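Local atomic coordinates of putative mannose-1-phosphate guanylyl transferase (Thermus thermophilus, PDB entry 2CU2), a protein that probably transfers a guanylyl group from GTP to mannose 1-phosphate, making GDP-mannose. Residues A85-K97 with L205-A217. Sequence-based numbering, arbitrary orientation.
Sequences AGAVLLGVAEALK and LPSHHEALERLLA
Leu89 and Leu212 intercalate reciprocally, each a knob in a four-residue hole of the opposing helix. Leu89 enters among His208, Ala211, Leu212 and Leu215, while Leu212 enters among Leu89, Val92, Ala93 and Leu96. The two side chains run past one another in opposite senses, and Leu89 CD1 lies only 3.5 Å from Leu212 CB, tighter than ordinary van der Waals contact. With CG of Leu89 set opposite the backbone N (chi1 162°), its two methyls divide the work: CD1 lies against CA and CB of Leu212 and near His208 O, and CD2 reaches Ala211 CB at 3.9 Å and Leu215 CD1. An alanine in place of Leu89 would remove both methyls and is likely to leave a gap between Ala211, Leu212 and Leu215. Leu212 forks likewise, its CD1 lying 3.9 Å from Ala93 CA and its CD2 meeting Val92 CG1, the latter side chains crossing nearly perpendicularly.

Such knobs-into-holes packing joins helix 83-98, which follows strand 74-78 in the GT-A-type nucleotidyltransferase domain, to helix 206-216. The axes of 85-97 and 206-216 come within 10.0 Å and cross at -40°; helix 221-226 adds Leu221 and Tyr225 against Leu90.

At the N-terminal end of 85-97 the contact turns polar at His208. Ala85 O and Gly86 N lie at the edge of its imidazole, near the ring plane, with CD2 3.3 Å from Ala85 O. NE2 also touches Ala85 CB at 3.6 Å. These are plain contacts. ND1 hydrogen-bonds Ser207 OG at 2.9 Å, which would limit ring rotation; Leu205 CD2 lies over one face, offset toward the rim.

Toward the other end, Leu96 CD1 meets Leu216 CD1 at 3.9 Å, and Leu216 CD2 lies against Ala93 O and the aliphatic part of Lys97, whose NZ forms a salt bridge with Glu94 OE2.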
ATOM      1  N   ALA A  85       2.512 -28.092  24.489  1.00 32.56           N
ATOM      2  CA  ALA A  85       2.465 -29.224  25.396  1.00 33.37           C
ATOM      3  C   ALA A  85       1.464 -30.277  24.916  1.00 33.22           C
ATOM      4  O   ALA A  85       1.664 -31.473  25.083  1.00 33.10           O
ATOM      5  CB  ALA A  85       2.072 -28.713  26.776  1.00 34.52           C
ATOM      6  N   GLY A  86       0.365 -29.745  24.353  1.00 34.06           N
ATOM      7  CA  GLY A  86      -0.641 -30.626  23.777  1.00 33.16           C
ATOM      8  C   GLY A  86      -0.119 -31.308  22.509  1.00 33.85           C
ATOM      9  O   GLY A  86      -0.269 -32.506  22.312  1.00 33.47           O
ATOM     10  N   ALA A  87       0.539 -30.555  21.633  1.00 32.46           N
ATOM     11  CA  ALA A  87       1.109 -31.145  20.429  1.00 31.15           C
ATOM     12  C   ALA A  87       2.177 -32.178  20.804  1.00 29.83           C
ATOM     13  O   ALA A  87       2.253 -33.247  20.209  1.00 29.71           O
ATOM     14  CB  ALA A  87       1.710 -30.057  19.542  1.00 31.99           C
ATOM     15  N   VAL A  88       3.000 -31.861  21.798  1.00 29.37           N
ATOM     16  CA  VAL A  88       4.047 -32.785  22.226  1.00 28.05           C
ATOM     17  C   VAL A  88       3.424 -34.077  22.772  1.00 29.75           C
ATOM     18  O   VAL A  88       3.943 -35.171  22.547  1.00 29.31           O
ATOM     19  CB  VAL A  88       4.955 -32.137  23.294  1.00 26.72           C
ATOM     20  CG1 VAL A  88       5.869 -33.182  23.910  1.00 25.96           C
ATOM     21  CG2 VAL A  88       5.799 -31.026  22.652  1.00 27.03           C
ATOM     22  N   LEU A  89       2.310 -33.943  23.485  1.00 29.42           N
ATOM     23  CA  LEU A  89       1.607 -35.102  24.026  1.00 30.53           C
ATOM     24  C   LEU A  89       1.271 -36.068  22.890  1.00 30.60           C
ATOM     25  O   LEU A  89       1.544 -37.261  22.978  1.00 31.10           O
ATOM     26  CB  LEU A  89       0.314 -34.662  24.719  1.00 29.11           C
ATOM     27  CG  LEU A  89      -0.738 -35.753  24.950  1.00 30.28           C
ATOM     28  CD1 LEU A  89      -0.210 -36.777  25.940  1.00 29.09           C
ATOM     29  CD2 LEU A  89      -2.029 -35.118  25.466  1.00 31.19           C
ATOM     30  N   LEU A  90       0.685 -35.543  21.823  1.00 31.85           N
ATOM     31  CA  LEU A  90       0.299 -36.365  20.684  1.00 33.73           C
ATOM     32  C   LEU A  90       1.520 -37.010  20.023  1.00 33.78           C
ATOM     33  O   LEU A  90       1.503 -38.154  19.591  1.00 33.92           O
ATOM     34  CB  LEU A  90      -0.423 -35.473  19.674  1.00 33.86           C
ATOM     35  CG  LEU A  90      -1.656 -34.790  20.269  1.00 35.53           C
ATOM     36  CD1 LEU A  90      -2.514 -34.103  19.203  1.00 35.08           C
ATOM     37  CD2 LEU A  90      -2.578 -35.770  20.992  1.00 36.27           C
ATOM     38  N   GLY A  91       2.596 -36.209  19.913  1.00 32.68           N
ATOM     39  CA  GLY A  91       3.811 -36.720  19.294  1.00 31.34           C
ATOM     40  C   GLY A  91       4.386 -37.900  20.078  1.00 30.97           C
ATOM     41  O   GLY A  91       4.882 -38.871  19.526  1.00 29.82           O
ATOM     42  N   VAL A  92       4.342 -37.768  21.417  1.00 30.49           N
ATOM     43  CA  VAL A  92       4.877 -38.830  22.261  1.00 32.29           C
ATOM     44  C   VAL A  92       4.053 -40.112  22.133  1.00 33.33           C
ATOM     45  O   VAL A  92       4.568 -41.221  22.099  1.00 33.53           O
ATOM     46  CB  VAL A  92       4.868 -38.341  23.711  1.00 32.19           C
ATOM     47  CG1 VAL A  92       5.244 -39.485  24.650  1.00 34.41           C
ATOM     48  CG2 VAL A  92       5.864 -37.209  23.882  1.00 31.70           C
ATOM     49  N   ALA A  93       2.720 -39.928  22.104  1.00 32.10           N
ATOM     50  CA  ALA A  93       1.839 -41.080  21.960  1.00 32.99           C
ATOM     51  C   ALA A  93       2.206 -41.910  20.729  1.00 34.31           C
ATOM     52  O   ALA A  93       2.255 -43.131  20.753  1.00 35.55           O
ATOM     53  CB  ALA A  93       0.402 -40.573  21.833  1.00 31.24           C
ATOM     54  N   GLU A  94       2.432 -41.196  19.612  1.00 34.56           N
ATOM     55  CA  GLU A  94       2.761 -41.890  18.374  1.00 36.99           C
ATOM     56  C   GLU A  94       4.135 -42.561  18.448  1.00 36.71           C
ATOM     57  O   GLU A  94       4.321 -43.710  18.071  1.00 38.19           O
ATOM     58  CB  GLU A  94       2.735 -40.870  17.235  1.00 36.53           C
ATOM     59  CG  GLU A  94       1.313 -40.466  16.850  1.00 44.37           C
ATOM     60  CD  GLU A  94       0.566 -41.685  16.368  1.00 45.89           C
ATOM     61  OE1 GLU A  94       1.046 -42.348  15.462  1.00 47.05           O
ATOM     62  OE2 GLU A  94      -0.503 -41.967  16.910  1.00 48.52           O
ATOM     63  N   ALA A  95       5.127 -41.781  18.920  1.00 35.69           N
ATOM     64  CA  ALA A  95       6.479 -42.320  19.030  1.00 37.52           C
ATOM     65  C   ALA A  95       6.509 -43.614  19.846  1.00 38.89           C
ATOM     66  O   ALA A  95       7.179 -44.585  19.514  1.00 37.32           O
ATOM     67  CB  ALA A  95       7.358 -41.264  19.703  1.00 34.29           C
ATOM     68  N   LEU A  96       5.776 -43.591  20.973  1.00 38.27           N
ATOM     69  CA  LEU A  96       5.778 -44.746  21.861  1.00 41.42           C
ATOM     70  C   LEU A  96       5.321 -46.022  21.152  1.00 43.44           C
ATOM     71  O   LEU A  96       6.012 -47.033  21.120  1.00 45.08           O
ATOM     72  CB  LEU A  96       4.856 -44.444  23.043  1.00 38.76           C
ATOM     73  CG  LEU A  96       5.540 -43.584  24.110  1.00 39.69           C
ATOM     74  CD1 LEU A  96       4.579 -43.159  25.222  1.00 39.09           C
ATOM     75  CD2 LEU A  96       6.701 -44.302  24.797  1.00 39.55           C
ATOM     76  N   LYS A  97       4.093 -45.973  20.602  1.00 45.54           N
ATOM     77  CA  LYS A  97       3.555 -47.171  19.966  1.00 48.70           C
ATOM     78  C   LYS A  97       4.186 -47.433  18.596  1.00 48.55           C
ATOM     79  O   LYS A  97       3.960 -48.453  17.959  1.00 49.09           O
ATOM     80  CB  LYS A  97       2.036 -47.036  19.848  1.00 50.38           C
ATOM     81  CG  LYS A  97       1.612 -45.859  18.969  1.00 52.54           C
ATOM     82  CD  LYS A  97       0.224 -45.335  19.345  1.00 56.01           C
ATOM     83  CE  LYS A  97      -0.697 -45.183  18.130  1.00 58.26           C
ATOM     84  NZ  LYS A  97      -1.649 -44.100  18.368  1.00 58.48           N
ATOM     85  N   LEU A 205       3.494 -32.542  35.068  1.00 39.39           N
ATOM     86  CA  LEU A 205       2.301 -32.212  34.272  1.00 38.96           C
ATOM     87  C   LEU A 205       1.272 -33.359  34.247  1.00 37.63           C
ATOM     88  O   LEU A 205       1.016 -34.002  33.231  1.00 37.43           O
ATOM     89  CB  LEU A 205       2.767 -31.888  32.851  1.00 38.41           C
ATOM     90  CG  LEU A 205       1.793 -31.008  32.055  1.00 38.52           C
ATOM     91  CD1 LEU A 205       1.411 -29.705  32.751  1.00 38.54           C
ATOM     92  CD2 LEU A 205       2.371 -30.587  30.709  1.00 37.60           C
ATOM     93  N   PRO A 206       0.727 -33.619  35.455  1.00 37.02           N
ATOM     94  CA  PRO A 206      -0.214 -34.724  35.684  1.00 35.49           C
ATOM     95  C   PRO A 206      -1.327 -34.844  34.641  1.00 34.67           C
ATOM     96  O   PRO A 206      -1.726 -35.933  34.238  1.00 35.18           O
ATOM     97  CB  PRO A 206      -0.778 -34.500  37.079  1.00 36.21           C
ATOM     98  CG  PRO A 206       0.318 -33.803  37.870  1.00 35.50           C
ATOM     99  CD  PRO A 206       0.977 -32.932  36.712  1.00 37.03           C
ATOM    100  N   SER A 207      -1.886 -33.684  34.253  1.00 33.18           N
ATOM    101  CA  SER A 207      -2.958 -33.696  33.263  1.00 34.65           C
ATOM    102  C   SER A 207      -2.534 -34.404  31.967  1.00 34.29           C
ATOM    103  O   SER A 207      -3.296 -35.119  31.330  1.00 35.15           O
ATOM    104  CB  SER A 207      -3.349 -32.250  32.952  1.00 35.52           C
ATOM    105  OG  SER A 207      -2.211 -31.547  32.448  1.00 38.13           O
ATOM    106  N   HIS A 208      -1.275 -34.143  31.560  1.00 33.24           N
ATOM    107  CA  HIS A 208      -0.790 -34.717  30.305  1.00 34.13           C
ATOM    108  C   HIS A 208      -0.342 -36.175  30.469  1.00 33.40           C
ATOM    109  O   HIS A 208      -0.415 -36.986  29.554  1.00 33.00           O
ATOM    110  CB  HIS A 208       0.374 -33.857  29.790  1.00 34.19           C
ATOM    111  CG  HIS A 208      -0.141 -32.560  29.212  1.00 34.88           C
ATOM    112  ND1 HIS A 208      -0.907 -31.678  29.904  1.00 36.46           N
ATOM    113  CD2 HIS A 208       0.020 -32.070  27.911  1.00 34.88           C
ATOM    114  CE1 HIS A 208      -1.181 -30.675  29.044  1.00 35.33           C
ATOM    115  NE2 HIS A 208      -0.640 -30.885  27.842  1.00 36.48           N
ATOM    116  N   HIS A 209       0.191 -36.495  31.667  1.00 34.42           N
ATOM    117  CA  HIS A 209       0.578 -37.889  31.909  1.00 36.23           C
ATOM    118  C   HIS A 209      -0.652 -38.802  31.871  1.00 34.53           C
ATOM    119  O   HIS A 209      -0.664 -39.876  31.276  1.00 35.31           O
ATOM    120  CB  HIS A 209       1.289 -37.990  33.271  1.00 38.91           C
ATOM    121  CG  HIS A 209       1.309 -39.420  33.758  1.00 41.57           C
ATOM    122  ND1 HIS A 209       0.350 -39.951  34.554  1.00 45.37           N
ATOM    123  CD2 HIS A 209       2.294 -40.399  33.552  1.00 43.50           C
ATOM    124  CE1 HIS A 209       0.733 -41.217  34.806  1.00 45.35           C
ATOM    125  NE2 HIS A 209       1.893 -41.514  34.218  1.00 45.50           N
ATOM    126  N   GLU A 210      -1.718 -38.333  32.557  1.00 34.45           N
ATOM    127  CA  GLU A 210      -2.972 -39.087  32.552  1.00 34.61           C
ATOM    128  C   GLU A 210      -3.566 -39.162  31.144  1.00 33.75           C
ATOM    129  O   GLU A 210      -4.065 -40.184  30.696  1.00 32.86           O
ATOM    130  CB  GLU A 210      -3.958 -38.398  33.508  1.00 35.28           C
ATOM    131  CG  GLU A 210      -5.070 -39.340  33.986  1.00 38.78           C
ATOM    132  CD  GLU A 210      -5.950 -38.625  34.994  1.00 41.49           C
ATOM    133  OE1 GLU A 210      -6.852 -37.915  34.585  1.00 42.35           O
ATOM    134  OE2 GLU A 210      -5.747 -38.818  36.190  1.00 37.98           O
ATOM    135  N   ALA A 211      -3.532 -38.005  30.455  1.00 31.85           N
ATOM    136  CA  ALA A 211      -4.042 -37.982  29.091  1.00 31.37           C
ATOM    137  C   ALA A 211      -3.284 -38.964  28.196  1.00 32.24           C
ATOM    138  O   ALA A 211      -3.851 -39.680  27.383  1.00 30.19           O
ATOM    139  CB  ALA A 211      -3.906 -36.556  28.549  1.00 30.68           C
ATOM    140  N   LEU A 212      -1.947 -38.950  28.350  1.00 30.52           N
ATOM    141  CA  LEU A 212      -1.110 -39.843  27.554  1.00 31.46           C
ATOM    142  C   LEU A 212      -1.461 -41.319  27.785  1.00 31.14           C
ATOM    143  O   LEU A 212      -1.525 -42.126  26.864  1.00 30.65           O
ATOM    144  CB  LEU A 212       0.349 -39.584  27.936  1.00 31.25           C
ATOM    145  CG  LEU A 212       1.320 -40.595  27.309  1.00 32.95           C
ATOM    146  CD1 LEU A 212       1.216 -40.675  25.787  1.00 32.78           C
ATOM    147  CD2 LEU A 212       2.783 -40.278  27.597  1.00 33.25           C
ATOM    148  N   GLU A 213      -1.649 -41.675  29.078  1.00 30.36           N
ATOM    149  CA  GLU A 213      -2.004 -43.061  29.390  1.00 34.02           C
ATOM    150  C   GLU A 213      -3.328 -43.462  28.725  1.00 32.54           C
ATOM    151  O   GLU A 213      -3.481 -44.541  28.171  1.00 33.07           O
ATOM    152  CB  GLU A 213      -2.118 -43.245  30.914  1.00 36.03           C
ATOM    153  CG  GLU A 213      -0.772 -43.296  31.646  1.00 43.57           C
ATOM    154  CD  GLU A 213      -0.069 -44.617  31.389  1.00 49.19           C
ATOM    155  OE1 GLU A 213      -0.680 -45.660  31.547  1.00 53.76           O
ATOM    156  OE2 GLU A 213       1.127 -44.583  31.105  1.00 50.98           O
ATOM    157  N   ARG A 214      -4.321 -42.555  28.827  1.00 30.60           N
ATOM    158  CA  ARG A 214      -5.639 -42.892  28.306  1.00 32.21           C
ATOM    159  C   ARG A 214      -5.647 -42.975  26.777  1.00 31.90           C
ATOM    160  O   ARG A 214      -6.370 -43.756  26.171  1.00 31.27           O
ATOM    161  CB  ARG A 214      -6.624 -41.822  28.780  1.00 29.70           C
ATOM    162  CG  ARG A 214      -6.867 -41.890  30.288  1.00 31.04           C
ATOM    163  CD  ARG A 214      -8.209 -41.266  30.683  1.00 31.55           C
ATOM    164  NE  ARG A 214      -8.145 -39.807  30.583  1.00 27.62           N
ATOM    165  CZ  ARG A 214      -8.964 -39.213  29.693  1.00 29.02           C
ATOM    166  NH1 ARG A 214      -9.786 -39.942  28.960  1.00 26.72           N
ATOM    167  NH2 ARG A 214      -8.935 -37.885  29.552  1.00 25.76           N
ATOM    168  N   LEU A 215      -4.837 -42.106  26.147  1.00 32.47           N
ATOM    169  CA  LEU A 215      -4.771 -42.127  24.689  1.00 32.09           C
ATOM    170  C   LEU A 215      -4.259 -43.474  24.175  1.00 32.03           C
ATOM    171  O   LEU A 215      -4.809 -44.086  23.268  1.00 32.15           O
ATOM    172  CB  LEU A 215      -3.842 -41.001  24.233  1.00 31.59           C
ATOM    173  CG  LEU A 215      -4.548 -39.644  24.201  1.00 32.14           C
ATOM    174  CD1 LEU A 215      -3.598 -38.497  23.850  1.00 33.39           C
ATOM    175  CD2 LEU A 215      -5.681 -39.594  23.175  1.00 28.66           C
ATOM    176  N   LEU A 216      -3.141 -43.919  24.773  1.00 32.91           N
ATOM    177  CA  LEU A 216      -2.586 -45.213  24.402  1.00 35.17           C
ATOM    178  C   LEU A 216      -3.573 -46.348  24.702  1.00 34.88           C
ATOM    179  O   LEU A 216      -3.540 -47.422  24.109  1.00 34.78           O
ATOM    180  CB  LEU A 216      -1.303 -45.422  25.211  1.00 37.16           C
ATOM    181  CG  LEU A 216      -0.165 -44.500  24.770  1.00 41.10           C
ATOM    182  CD1 LEU A 216       0.993 -44.483  25.771  1.00 42.90           C
ATOM    183  CD2 LEU A 216       0.437 -44.908  23.426  1.00 41.83           C
ATOM    184  N   ALA A 217      -4.454 -46.083  25.686  1.00 32.72           N
ATOM    185  CA  ALA A 217      -5.383 -47.117  26.129  1.00 34.99           C
ATOM    186  C   ALA A 217      -6.735 -47.023  25.416  1.00 35.36           C
ATOM    187  O   ALA A 217      -7.729 -47.601  25.837  1.00 33.60           O
ATOM    188  CB  ALA A 217      -5.579 -46.960  27.639  1.00 33.95           C
TER